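THUMP domain-containing protein (Pyrococcus horikoshii, PDB 1VBK) is of unknown function but probably binds RNA and ATP, consistent with a role in tRNA modification or thiamine biosynthesis. Local coordinates at residues 180-185 against 255-260; 206-211 against 245-250; 219-224 against 238-243; 169-174 against 198-203. All coordinates share one frame; numbering follows the deposited sequence.

In the fold
Contacts 1, 2 and 3 share one parallel five-stranded sheet in the ThiI family region. Contact 1 pairs strands 181-185 and 258-260. Contact 2 packs helix 244-254 on strand 204-210, with its centre about 10 Å from that of contact 1. Contact 3 sets helix 215-228 beside strand 239-241, and its centre lies about 9 Å from that of contact 2. Along the chain contact 3 is nested in contact 2, and contact 2 in contact 1. Contact 4, centred about 16 Å from the centre of contact 1, joins the loop after strand 168-169, which pairs with strand 71-81 in the other, mixed sheet, to helix 189-200. Its segments alternate with those of contact 1. It closes before contacts 2 and 3 open.

Contact 1. Residues 180-185 against 255-260; sequences GRMIGI and GVKGVI
Ile183 and Val259 stand side by side on one face of a parallel strand pair and point the same way. Ile183 CG1 lies 3.6 Å from Val259 CG2. The CG1 branch of Ile183 sits between the backbone N and the carbonyl carbon (chi1 59°), and the CG2 branch points to Val256. Ile183 CG2 meets Val256 CG2 at 3.5 Å, the two side chains crossing at about a right angle. Helix 244-254 covers this face through Val247 and Ile251.

Met182 and Ile260 occupy the other face. The extended methionine crosses the isoleucine almost perpendicularly, with Met182 SD 3.8 Å from Ile260 CG1. Met198 of helix 189-200 packs against both.

Ile183 N donates to Gly258 O at 3.0 Å, and Ile183 O accepts from Ile260 N at 2.9 Å. Ile185 N continues the pattern to Ile260 O. Lys257 N gives Arg181 O a nearly straight bond of 2.8 Å (173° at the hydrogen). Arg181 NE makes a salt bridge with Glu204, and NH1 is hydrogen-bonded to Phe254 O and to Asp253 O of the second subunit. Parallel strands with helices on both faces are typical of the alpha/beta HUP-like fold of the ThiI family.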
loop_
_atom_site.group_PDB
_atom_site.type_symbol
_atom_site.label_atom_id
_atom_site.label_comp_id
_atom_site.label_asym_id
_atom_site.label_seq_id
_atom_site.Cartn_x
_atom_site.Cartn_y
_atom_site.Cartn_z
ATOM N N GLY A 180 -4.101 -6.298 0.880
ATOM C CA GLY A 180 -3.370 -5.153 1.395
ATOM C C GLY A 180 -3.177 -5.055 2.897
ATOM O O GLY A 180 -3.549 -5.954 3.658
ATOM N N ARG A 181 -2.593 -3.935 3.320
ATOM C CA ARG A 181 -2.309 -3.687 4.726
ATOM C C ARG A 181 -2.892 -2.365 5.222
ATOM O O ARG A 181 -2.799 -1.340 4.549
ATOM C CB ARG A 181 -0.793 -3.696 4.944
ATOM C CG ARG A 181 -0.328 -3.059 6.240
ATOM C CD ARG A 181 1.185 -2.966 6.265
ATOM N NE ARG A 181 1.794 -4.285 6.391
ATOM C CZ ARG A 181 3.072 -4.551 6.148
ATOM N NH1 ARG A 181 3.892 -3.588 5.751
ATOM N NH2 ARG A 181 3.534 -5.781 6.326
ATOM N N MET A 182 -3.484 -2.403 6.410
ATOM C CA MET A 182 -4.080 -1.215 7.017
ATOM C C MET A 182 -3.754 -1.198 8.500
ATOM O O MET A 182 -3.337 -2.209 9.059
ATOM C CB MET A 182 -5.605 -1.246 6.879
ATOM C CG MET A 182 -6.132 -1.369 5.467
ATOM S SD MET A 182 -7.922 -1.223 5.492
ATOM C CE MET A 182 -8.295 -1.243 3.747
ATOM N N ILE A 183 -3.920 -0.044 9.139
ATOM C CA ILE A 183 -3.703 0.025 10.575
ATOM C C ILE A 183 -5.109 0.012 11.146
ATOM O O ILE A 183 -6.050 0.481 10.501
ATOM C CB ILE A 183 -2.993 1.330 11.037
ATOM C CG1 ILE A 183 -3.822 2.551 10.639
ATOM C CG2 ILE A 183 -1.584 1.389 10.465
ATOM C CD1 ILE A 183 -3.302 3.864 11.220
ATOM N N GLY A 184 -5.260 -0.548 12.339
ATOM C CA GLY A 184 -6.566 -0.592 12.961
ATOM C C GLY A 184 -6.460 0.114 14.291
ATOM O O GLY A 184 -5.643 -0.267 15.128
ATOM N N ILE A 185 -7.261 1.155 14.486
ATOM C CA ILE A 185 -7.221 1.886 15.744
ATOM C C ILE A 185 -8.017 1.073 16.752
ATOM O O ILE A 185 -9.246 1.006 16.681
ATOM C CB ILE A 185 -7.830 3.299 15.604
ATOM C CG1 ILE A 185 -7.140 4.060 14.467
ATOM C CG2 ILE A 185 -7.662 4.067 16.912
ATOM C CD1 ILE A 185 -5.636 4.193 14.628
ATOM N N GLY A 255 3.877 1.422 4.586
ATOM C CA GLY A 255 3.106 1.410 3.354
ATOM C C GLY A 255 1.650 1.026 3.552
ATOM O O GLY A 255 1.077 0.297 2.749
ATOM N N VAL A 256 1.057 1.524 4.630
ATOM C CA VAL A 256 -0.343 1.266 4.968
ATOM C C VAL A 256 -1.254 1.937 3.936
ATOM O O VAL A 256 -1.051 3.099 3.587
ATOM C CB VAL A 256 -0.651 1.824 6.382
ATOM C CG1 VAL A 256 -2.137 1.781 6.664
ATOM C CG2 VAL A 256 0.123 1.021 7.428
ATOM N N LYS A 257 -2.261 1.206 3.463
ATOM C CA LYS A 257 -3.185 1.725 2.455
ATOM C C LYS A 257 -4.526 2.181 3.024
ATOM O O LYS A 257 -5.351 2.747 2.304
ATOM C CB LYS A 257 -3.436 0.657 1.384
ATOM C CG LYS A 257 -4.141 -0.582 1.920
ATOM C CD LYS A 257 -4.282 -1.671 0.864
ATOM C CE LYS A 257 -5.254 -1.275 -0.231
ATOM N NZ LYS A 257 -5.395 -2.371 -1.226
ATOM N N GLY A 258 -4.746 1.936 4.308
ATOM C CA GLY A 258 -6.006 2.331 4.907
ATOM C C GLY A 258 -6.001 2.312 6.421
ATOM O O GLY A 258 -5.100 1.757 7.047
ATOM N N VAL A 259 -7.015 2.939 7.005
ATOM C CA VAL A 259 -7.161 3.005 8.454
ATOM C C VAL A 259 -8.548 2.485 8.813
ATOM O O VAL A 259 -9.533 2.823 8.157
ATOM C CB VAL A 259 -7.007 4.457 8.968
ATOM C CG1 VAL A 259 -7.293 4.519 10.464
ATOM C CG2 VAL A 259 -5.599 4.962 8.673
ATOM N N ILE A 260 -8.606 1.654 9.851
ATOM C CA ILE A 260 -9.855 1.055 10.310
ATOM C C ILE A 260 -10.252 1.579 11.687
ATOM O O ILE A 260 -9.440 1.585 12.607
ATOM C CB ILE A 260 -9.713 -0.485 10.398
ATOM C CG1 ILE A 260 -9.382 -1.053 9.017
ATOM C CG2 ILE A 260 -10.996 -1.102 10.954
ATOM C CD1 ILE A 260 -8.751 -2.429 9.064
#

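Contact 2. Residues 206-211 against 245-250; sequences IPVYIG and DRVLKL
Strand 206-210 and helix 245-250 run almost antiparallel, at 165°, with their axes 10.2 Å apart at closest approach. This is helix-on-sheet packing of an alpha/beta Rossmann-like fold, in keeping with the HUP clan of the ThiI family. The contact is made by aliphatic side chains alone. Val208, in the middle of the strand, and Val247 and Leu250, one helical turn apart, form its centre.

Ile210 and Val247 cross at about a right angle. Ile210 starts off beside the helix, but its CD1 end comes nearer, 4.0 Å from Val247 CG2. Val247 also touches Ile183 and Ala241 on the strands to either side of 204-210. At the other end, Ile206 CG2 approaches Leu250 CD2 at 4.3 Å, a looser touch. Tyr209 and Pro207 turn to the other face of the sheet, where helix 215-228 covers them.

Leu250 carries the closest touch. Its first two torsions (chi1 -165°, chi2 66°) together direct the CD2 methyl at the strand. Leu250 and Val208 run alongside one another, heading in opposite senses. Leu250 CD2 and Val208 CG2 meet at 3.4 Å, closer than two methyl groups normally come.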
loop_
_atom_site.group_PDB
_atom_site.type_symbol
_atom_site.label_atom_id
_atom_site.label_comp_id
_atom_site.label_asym_id
_atom_site.label_seq_id
_atom_site.Cartn_x
_atom_site.Cartn_y
_atom_site.Cartn_z
ATOM N N ILE A 206 -2.410 -3.896 11.270
ATOM C CA ILE A 206 -1.434 -3.560 12.293
ATOM C C ILE A 206 -2.259 -2.844 13.361
ATOM O O ILE A 206 -2.745 -1.730 13.137
ATOM C CB ILE A 206 -0.349 -2.593 11.767
ATOM C CG1 ILE A 206 0.491 -3.280 10.687
ATOM C CG2 ILE A 206 0.548 -2.149 12.918
ATOM C CD1 ILE A 206 1.562 -2.383 10.086
ATOM N N PRO A 207 -2.450 -3.479 14.527
ATOM C CA PRO A 207 -3.236 -2.830 15.577
ATOM C C PRO A 207 -2.469 -1.674 16.206
ATOM O O PRO A 207 -1.282 -1.801 16.515
ATOM C CB PRO A 207 -3.493 -3.969 16.561
ATOM C CG PRO A 207 -2.227 -4.768 16.456
ATOM C CD PRO A 207 -1.993 -4.814 14.957
ATOM N N VAL A 208 -3.151 -0.549 16.389
ATOM C CA VAL A 208 -2.520 0.626 16.975
ATOM C C VAL A 208 -3.323 1.164 18.144
ATOM O O VAL A 208 -4.537 1.350 18.047
ATOM C CB VAL A 208 -2.363 1.770 15.939
ATOM C CG1 VAL A 208 -1.774 3.017 16.615
ATOM C CG2 VAL A 208 -1.461 1.324 14.799
ATOM N N TYR A 209 -2.634 1.393 19.253
ATOM C CA TYR A 209 -3.259 1.950 20.440
ATOM C C TYR A 209 -2.758 3.382 20.573
ATOM O O TYR A 209 -1.560 3.610 20.720
ATOM C CB TYR A 209 -2.863 1.169 21.691
ATOM C CG TYR A 209 -3.327 1.829 22.971
ATOM C CD1 TYR A 209 -4.671 1.821 23.333
ATOM C CD2 TYR A 209 -2.421 2.472 23.814
ATOM C CE1 TYR A 209 -5.104 2.434 24.507
ATOM C CE2 TYR A 209 -2.845 3.091 24.990
ATOM C CZ TYR A 209 -4.186 3.065 25.329
ATOM O OH TYR A 209 -4.611 3.661 26.497
ATOM N N ILE A 210 -3.671 4.342 20.508
ATOM C CA ILE A 210 -3.297 5.744 20.639
ATOM C C ILE A 210 -3.545 6.159 22.084
ATOM O O ILE A 210 -4.671 6.445 22.479
ATOM C CB ILE A 210 -4.122 6.638 19.684
ATOM C CG1 ILE A 210 -3.910 6.181 18.239
ATOM C CG2 ILE A 210 -3.686 8.095 19.817
ATOM C CD1 ILE A 210 -4.760 6.922 17.228
ATOM N N GLY A 211 -2.482 6.167 22.877
ATOM C CA GLY A 211 -2.619 6.535 24.271
ATOM C C GLY A 211 -1.330 6.344 25.039
ATOM O O GLY A 211 -0.249 6.285 24.452
ATOM N N ASP A 245 1.554 12.068 15.421
ATOM C CA ASP A 245 2.688 12.076 14.506
ATOM C C ASP A 245 3.238 10.660 14.333
ATOM O O ASP A 245 3.632 10.271 13.234
ATOM C CB ASP A 245 3.782 13.039 14.996
ATOM C CG ASP A 245 4.187 12.793 16.440
ATOM O OD1 ASP A 245 3.521 11.997 17.121
ATOM O OD2 ASP A 245 5.172 13.409 16.900
ATOM N N ARG A 246 3.238 9.882 15.413
ATOM C CA ARG A 246 3.730 8.507 15.363
ATOM C C ARG A 246 2.834 7.618 14.492
ATOM O O ARG A 246 3.306 6.664 13.872
ATOM C CB ARG A 246 3.818 7.927 16.780
ATOM C CG ARG A 246 4.779 8.676 17.702
ATOM C CD ARG A 246 6.225 8.572 17.216
ATOM N NE ARG A 246 6.633 7.180 17.029
ATOM C CZ ARG A 246 7.825 6.796 16.575
ATOM N NH1 ARG A 246 8.744 7.699 16.258
ATOM N NH2 ARG A 246 8.097 5.506 16.427
ATOM N N VAL A 247 1.541 7.927 14.448
ATOM C CA VAL A 247 0.607 7.157 13.630
ATOM C C VAL A 247 0.902 7.418 12.147
ATOM O O VAL A 247 0.934 6.489 11.336
ATOM C CB VAL A 247 -0.859 7.545 13.932
ATOM C CG1 VAL A 247 -1.801 6.775 13.022
ATOM C CG2 VAL A 247 -1.183 7.256 15.396
ATOM N N LEU A 248 1.107 8.685 11.797
ATOM C CA LEU A 248 1.413 9.046 10.416
ATOM C C LEU A 248 2.738 8.405 10.017
ATOM O O LEU A 248 2.887 7.927 8.896
ATOM C CB LEU A 248 1.497 10.567 10.259
ATOM C CG LEU A 248 0.176 11.320 10.455
ATOM C CD1 LEU A 248 0.429 12.826 10.473
ATOM C CD2 LEU A 248 -0.793 10.943 9.344
ATOM N N LYS A 249 3.699 8.392 10.938
ATOM C CA LYS A 249 4.996 7.785 10.660
ATOM C C LYS A 249 4.825 6.299 10.357
ATOM O O LYS A 249 5.454 5.771 9.443
ATOM C CB LYS A 249 5.942 7.958 11.854
ATOM C CG LYS A 249 7.321 7.338 11.651
ATOM C CD LYS A 249 8.235 7.626 12.841
ATOM C CE LYS A 249 9.571 6.909 12.712
ATOM N NZ LYS A 249 10.290 7.293 11.467
ATOM N N LEU A 250 3.968 5.633 11.127
ATOM C CA LEU A 250 3.705 4.206 10.951
ATOM C C LEU A 250 3.088 3.956 9.574
ATOM O O LEU A 250 3.467 3.021 8.861
ATOM C CB LEU A 250 2.743 3.721 12.039
ATOM C CG LEU A 250 2.590 2.218 12.291
ATOM C CD1 LEU A 250 3.901 1.646 12.844
ATOM C CD2 LEU A 250 1.461 1.991 13.285
#

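Contact 3. Residues 219-224 against 238-243; sequences KVRSLW and LVVAES
Helix 219-224 passes beside the start of strand 239-241, and the backbones come nearest where Trp224 CA and Leu238 CA are 7.1 Å apart. Leu238, just before the strand, makes most of the contact. With chi1 at 179° its side chain stretches away from its own N, and CD2 ends between Val220 and Arg221 of the helix. Leu238 CD2 lies 4.0 Å from Val220 CG1, the two side chains crossing at about a right angle. The same methyl is 3.8 Å from both CG and NH1 of Arg221.

Trp224 passes alongside Leu238, running the other way, with Trp224 CD1 4.1 Å from Leu238 CB. The indole N-H is used elsewhere, in a hydrogen bond to Gly236 O.

Arg221 runs extended from CG to NE, which brings its guanidinium obliquely up to Leu238 and Val240. Arg221 NH2 passes 4.1 Å from Val240 CG2. A water joins the polar groups: it accepts from Arg221 NH1 at 3.0 Å, at the edge of the guanidinium and in its plane, and donates to Leu238 O at 2.8 Å. The arginine thus bridges to the backbone just ahead of strand 239-241 through one water.

The contact lies in the beta-alpha-beta unit of strand 204-210, helix 215-228 and strand 239-241. Pro207 and Tyr209 of the neighbouring strand pack beneath Trp224 and Val220, while Val239 turns to Leu250 of helix 244-254.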
loop_
_atom_site.group_PDB
_atom_site.type_symbol
_atom_site.label_atom_id
_atom_site.label_comp_id
_atom_site.label_asym_id
_atom_site.label_seq_id
_atom_site.Cartn_x
_atom_site.Cartn_y
_atom_site.Cartn_z
ATOM N N LYS A 219 -6.252 -3.259 29.107
ATOM C CA LYS A 219 -7.520 -3.743 28.580
ATOM C C LYS A 219 -7.399 -3.967 27.073
ATOM O O LYS A 219 -7.966 -4.918 26.529
ATOM C CB LYS A 219 -8.624 -2.724 28.878
ATOM C CG LYS A 219 -9.875 -2.844 28.014
ATOM C CD LYS A 219 -10.562 -4.187 28.170
ATOM C CE LYS A 219 -11.811 -4.251 27.302
ATOM N NZ LYS A 219 -12.521 -5.557 27.413
ATOM N N VAL A 220 -6.653 -3.094 26.402
ATOM C CA VAL A 220 -6.468 -3.223 24.964
ATOM C C VAL A 220 -5.572 -4.407 24.622
ATOM O O VAL A 220 -5.843 -5.132 23.669
ATOM C CB VAL A 220 -5.879 -1.935 24.356
ATOM C CG1 VAL A 220 -5.505 -2.165 22.889
ATOM C CG2 VAL A 220 -6.898 -0.817 24.455
ATOM N N ARG A 221 -4.513 -4.611 25.399
ATOM C CA ARG A 221 -3.620 -5.734 25.140
ATOM C C ARG A 221 -4.386 -7.054 25.226
ATOM O O ARG A 221 -4.104 -7.989 24.479
ATOM C CB ARG A 221 -2.448 -5.745 26.128
ATOM C CG ARG A 221 -1.414 -4.649 25.886
ATOM C CD ARG A 221 -0.201 -4.827 26.790
ATOM N NE ARG A 221 0.803 -3.776 26.619
ATOM C CZ ARG A 221 1.495 -3.561 25.502
ATOM N NH1 ARG A 221 1.296 -4.322 24.432
ATOM N NH2 ARG A 221 2.398 -2.591 25.454
ATOM N N SER A 222 -5.358 -7.128 26.132
ATOM C CA SER A 222 -6.144 -8.346 26.274
ATOM C C SER A 222 -7.083 -8.505 25.078
ATOM O O SER A 222 -7.406 -9.622 24.676
ATOM C CB SER A 222 -6.932 -8.334 27.592
ATOM O OG SER A 222 -7.746 -7.182 27.706
ATOM N N LEU A 223 -7.513 -7.386 24.503
ATOM C CA LEU A 223 -8.382 -7.430 23.334
ATOM C C LEU A 223 -7.558 -7.949 22.163
ATOM O O LEU A 223 -8.018 -8.787 21.386
ATOM C CB LEU A 223 -8.921 -6.037 23.002
ATOM C CG LEU A 223 -9.946 -5.431 23.965
ATOM C CD1 LEU A 223 -10.307 -4.025 23.505
ATOM C CD2 LEU A 223 -11.189 -6.307 24.013
ATOM N N TRP A 224 -6.331 -7.453 22.043
ATOM C CA TRP A 224 -5.461 -7.881 20.961
ATOM C C TRP A 224 -5.105 -9.365 21.081
ATOM O O TRP A 224 -4.984 -10.059 20.072
ATOM C CB TRP A 224 -4.179 -7.042 20.921
ATOM C CG TRP A 224 -3.257 -7.495 19.834
ATOM C CD1 TRP A 224 -1.973 -7.933 19.975
ATOM C CD2 TRP A 224 -3.595 -7.680 18.454
ATOM N NE1 TRP A 224 -1.492 -8.391 18.771
ATOM C CE2 TRP A 224 -2.469 -8.247 17.820
ATOM C CE3 TRP A 224 -4.744 -7.424 17.693
ATOM C CZ2 TRP A 224 -2.457 -8.567 16.457
ATOM C CZ3 TRP A 224 -4.732 -7.741 16.338
ATOM C CH2 TRP A 224 -3.595 -8.308 15.736
ATOM N N LEU A 238 0.952 -5.295 18.775
ATOM C CA LEU A 238 0.260 -4.060 19.111
ATOM C C LEU A 238 1.246 -2.903 19.128
ATOM O O LEU A 238 2.292 -2.981 19.764
ATOM C CB LEU A 238 -0.409 -4.177 20.481
ATOM C CG LEU A 238 -1.148 -2.922 20.958
ATOM C CD1 LEU A 238 -2.315 -2.642 20.027
ATOM C CD2 LEU A 238 -1.638 -3.117 22.383
ATOM N N VAL A 239 0.906 -1.833 18.419
ATOM C CA VAL A 239 1.754 -0.649 18.357
ATOM C C VAL A 239 1.135 0.454 19.203
ATOM O O VAL A 239 -0.028 0.802 19.023
ATOM C CB VAL A 239 1.890 -0.131 16.912
ATOM C CG1 VAL A 239 2.654 1.186 16.899
ATOM C CG2 VAL A 239 2.598 -1.166 16.053
ATOM N N VAL A 240 1.911 0.991 20.136
ATOM C CA VAL A 240 1.432 2.067 20.994
ATOM C C VAL A 240 1.984 3.382 20.454
ATOM O O VAL A 240 3.195 3.556 20.357
ATOM C CB VAL A 240 1.916 1.877 22.453
ATOM C CG1 VAL A 240 1.320 2.953 23.347
ATOM C CG2 VAL A 240 1.529 0.498 22.952
ATOM N N ALA A 241 1.095 4.300 20.085
ATOM C CA ALA A 241 1.515 5.597 19.559
ATOM C C ALA A 241 1.190 6.678 20.580
ATOM O O ALA A 241 0.025 6.910 20.898
ATOM C CB ALA A 241 0.810 5.887 18.238
ATOM N N GLU A 242 2.227 7.336 21.088
ATOM C CA GLU A 242 2.074 8.380 22.096
ATOM C C GLU A 242 1.413 9.652 21.565
ATOM O O GLU A 242 0.880 10.442 22.341
ATOM C CB GLU A 242 3.440 8.738 22.697
ATOM C CG GLU A 242 4.413 9.371 21.702
ATOM C CD GLU A 242 5.193 8.351 20.891
ATOM O OE1 GLU A 242 4.612 7.318 20.492
ATOM O OE2 GLU A 242 6.395 8.593 20.642
ATOM N N SER A 243 1.457 9.852 20.252
ATOM C CA SER A 243 0.856 11.034 19.631
ATOM C C SER A 243 0.514 10.738 18.172
ATOM O O SER A 243 0.959 9.732 17.625
ATOM C CB SER A 243 1.810 12.226 19.729
ATOM O OG SER A 243 3.138 11.837 19.436
HETATM O O HOH W 1 3.192 -4.244 22.069
#

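Contact 4. Residues 169-174 against 198-203; sequences KGWGGL and MMKRGV
Leu174 and Gly173 fit closely against the end of helix 189-200, whereas Trp171 meets the Lys200 side chain through a looser, partly watery border. On the tight side Leu174 N donates to Lys200 O at 2.8 Å, tilted 24° from the carbonyl plane. Gly173 CA lies 3.1 Å from the same oxygen, so the two backbones are pressed together there. Gly202 CA comes within 3.3 Å of Leu174 O in a CA-H...O contact. The leucine lies beside the turn that ends the helix, with Leu174 CD1 3.7 Å from Arg201 O.

Gly202 has positive phi and closes the helix in a Schellman motif: its N bonds to Met199 O, and Val203 N bonds to Met198 O. Met198 O also takes Arg201 N, from the opposite face of its plane.

On the loose side, Lys200 is extended through its first three torsions. They carry Lys200 CE to 3.4 Å from Trp171 O and near the indole plane, at the ring edge, where CE3 is the closest ring atom. The bend at chi4 (-64°) then turns NZ to Tyr297 OH, its hydrogen-bond partner, and to a water. That water donates to Trp171 O at 2.7 Å and has a weak link to Lys200 NZ. Trp171 itself makes a cation-pi contact with Arg304 and an edge-to-face contact with Phe196.

The chemistry is thus mainly backbone. A single direct hydrogen bond, close glycine packing and a water bridge that is weak on the lysine side make the join, which depends little on side-chain polarity except at Lys200.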
loop_
_atom_site.group_PDB
_atom_site.type_symbol
_atom_site.label_atom_id
_atom_site.label_comp_id
_atom_site.label_asym_id
_atom_site.label_seq_id
_atom_site.Cartn_x
_atom_site.Cartn_y
_atom_site.Cartn_z
ATOM N N LYS A 169 -16.736 -26.344 8.961
ATOM C CA LYS A 169 -16.955 -25.073 8.284
ATOM C C LYS A 169 -15.915 -24.035 8.717
ATOM O O LYS A 169 -15.703 -23.811 9.909
ATOM C CB LYS A 169 -18.372 -24.572 8.593
ATOM C CG LYS A 169 -18.787 -23.301 7.862
ATOM C CD LYS A 169 -20.234 -22.935 8.201
ATOM C CE LYS A 169 -20.672 -21.659 7.497
ATOM N NZ LYS A 169 -22.084 -21.299 7.825
ATOM N N GLY A 170 -15.253 -23.422 7.740
ATOM C CA GLY A 170 -14.264 -22.408 8.044
ATOM C C GLY A 170 -14.967 -21.069 8.156
ATOM O O GLY A 170 -16.195 -21.011 8.133
ATOM N N TRP A 171 -14.205 -19.990 8.273
ATOM C CA TRP A 171 -14.802 -18.664 8.382
ATOM C C TRP A 171 -15.059 -18.025 7.036
ATOM O O TRP A 171 -15.718 -16.992 6.953
ATOM C CB TRP A 171 -13.906 -17.731 9.200
ATOM C CG TRP A 171 -14.202 -17.756 10.662
ATOM C CD1 TRP A 171 -13.637 -18.562 11.604
ATOM C CD2 TRP A 171 -15.161 -16.947 11.345
ATOM N NE1 TRP A 171 -14.186 -18.303 12.838
ATOM C CE2 TRP A 171 -15.125 -17.315 12.706
ATOM C CE3 TRP A 171 -16.052 -15.945 10.936
ATOM C CZ2 TRP A 171 -15.944 -16.716 13.665
ATOM C CZ3 TRP A 171 -16.868 -15.348 11.892
ATOM C CH2 TRP A 171 -16.806 -15.736 13.240
ATOM N N GLY A 172 -14.543 -18.636 5.977
ATOM C CA GLY A 172 -14.717 -18.058 4.662
ATOM C C GLY A 172 -13.855 -16.810 4.610
ATOM O O GLY A 172 -12.794 -16.762 5.242
ATOM N N GLY A 173 -14.301 -15.797 3.875
ATOM C CA GLY A 173 -13.520 -14.575 3.782
ATOM C C GLY A 173 -12.356 -14.727 2.818
ATOM O O GLY A 173 -12.403 -15.559 1.907
ATOM N N LEU A 174 -11.307 -13.932 3.017
ATOM C CA LEU A 174 -10.133 -13.978 2.148
ATOM C C LEU A 174 -8.865 -14.096 2.991
ATOM O O LEU A 174 -8.811 -13.609 4.117
ATOM C CB LEU A 174 -10.085 -12.717 1.278
ATOM C CG LEU A 174 -11.288 -12.527 0.339
ATOM C CD1 LEU A 174 -11.261 -11.134 -0.270
ATOM C CD2 LEU A 174 -11.263 -13.588 -0.766
ATOM N N MET A 198 -12.344 -6.810 9.121
ATOM C CA MET A 198 -11.463 -6.435 8.018
ATOM C C MET A 198 -10.416 -7.513 7.730
ATOM O O MET A 198 -10.054 -7.738 6.574
ATOM C CB MET A 198 -10.785 -5.098 8.316
ATOM C CG MET A 198 -11.744 -3.920 8.360
ATOM S SD MET A 198 -12.670 -3.741 6.823
ATOM C CE MET A 198 -11.385 -3.156 5.720
ATOM N N MET A 199 -9.924 -8.177 8.770
ATOM C CA MET A 199 -8.957 -9.245 8.555
ATOM C C MET A 199 -9.649 -10.345 7.740
ATOM O O MET A 199 -9.052 -10.945 6.842
ATOM C CB MET A 199 -8.463 -9.812 9.887
ATOM C CG MET A 199 -7.537 -8.875 10.646
ATOM S SD MET A 199 -6.756 -9.667 12.068
ATOM C CE MET A 199 -7.990 -9.376 13.312
ATOM N N LYS A 200 -10.920 -10.581 8.051
ATOM C CA LYS A 200 -11.720 -11.590 7.360
ATOM C C LYS A 200 -11.836 -11.263 5.872
ATOM O O LYS A 200 -12.030 -12.153 5.045
ATOM C CB LYS A 200 -13.114 -11.674 7.994
ATOM C CG LYS A 200 -14.060 -12.702 7.360
ATOM C CD LYS A 200 -15.395 -12.739 8.117
ATOM C CE LYS A 200 -16.404 -13.676 7.469
ATOM N NZ LYS A 200 -16.788 -13.233 6.100
ATOM N N ARG A 201 -11.723 -9.981 5.536
ATOM C CA ARG A 201 -11.797 -9.550 4.143
ATOM C C ARG A 201 -10.399 -9.572 3.512
ATOM O O ARG A 201 -10.148 -8.933 2.488
ATOM C CB ARG A 201 -12.412 -8.146 4.059
ATOM C CG ARG A 201 -13.859 -8.087 4.548
ATOM C CD ARG A 201 -14.369 -6.650 4.636
ATOM N NE ARG A 201 -14.432 -5.986 3.335
ATOM C CZ ARG A 201 -15.412 -6.156 2.450
ATOM N NH1 ARG A 201 -16.423 -6.971 2.718
ATOM N NH2 ARG A 201 -15.388 -5.500 1.297
ATOM N N GLY A 202 -9.489 -10.311 4.140
ATOM C CA GLY A 202 -8.135 -10.442 3.624
ATOM C C GLY A 202 -7.160 -9.315 3.904
ATOM O O GLY A 202 -6.083 -9.265 3.311
ATOM N N VAL A 203 -7.515 -8.413 4.810
ATOM C CA VAL A 203 -6.636 -7.295 5.129
ATOM C C VAL A 203 -5.678 -7.587 6.275
ATOM O O VAL A 203 -6.089 -8.043 7.346
ATOM C CB VAL A 203 -7.448 -6.033 5.493
ATOM C CG1 VAL A 203 -6.502 -4.888 5.850
ATOM C CG2 VAL A 203 -8.353 -5.640 4.326
HETATM O O HOH W 2 -18.189 -16.315 6.241
#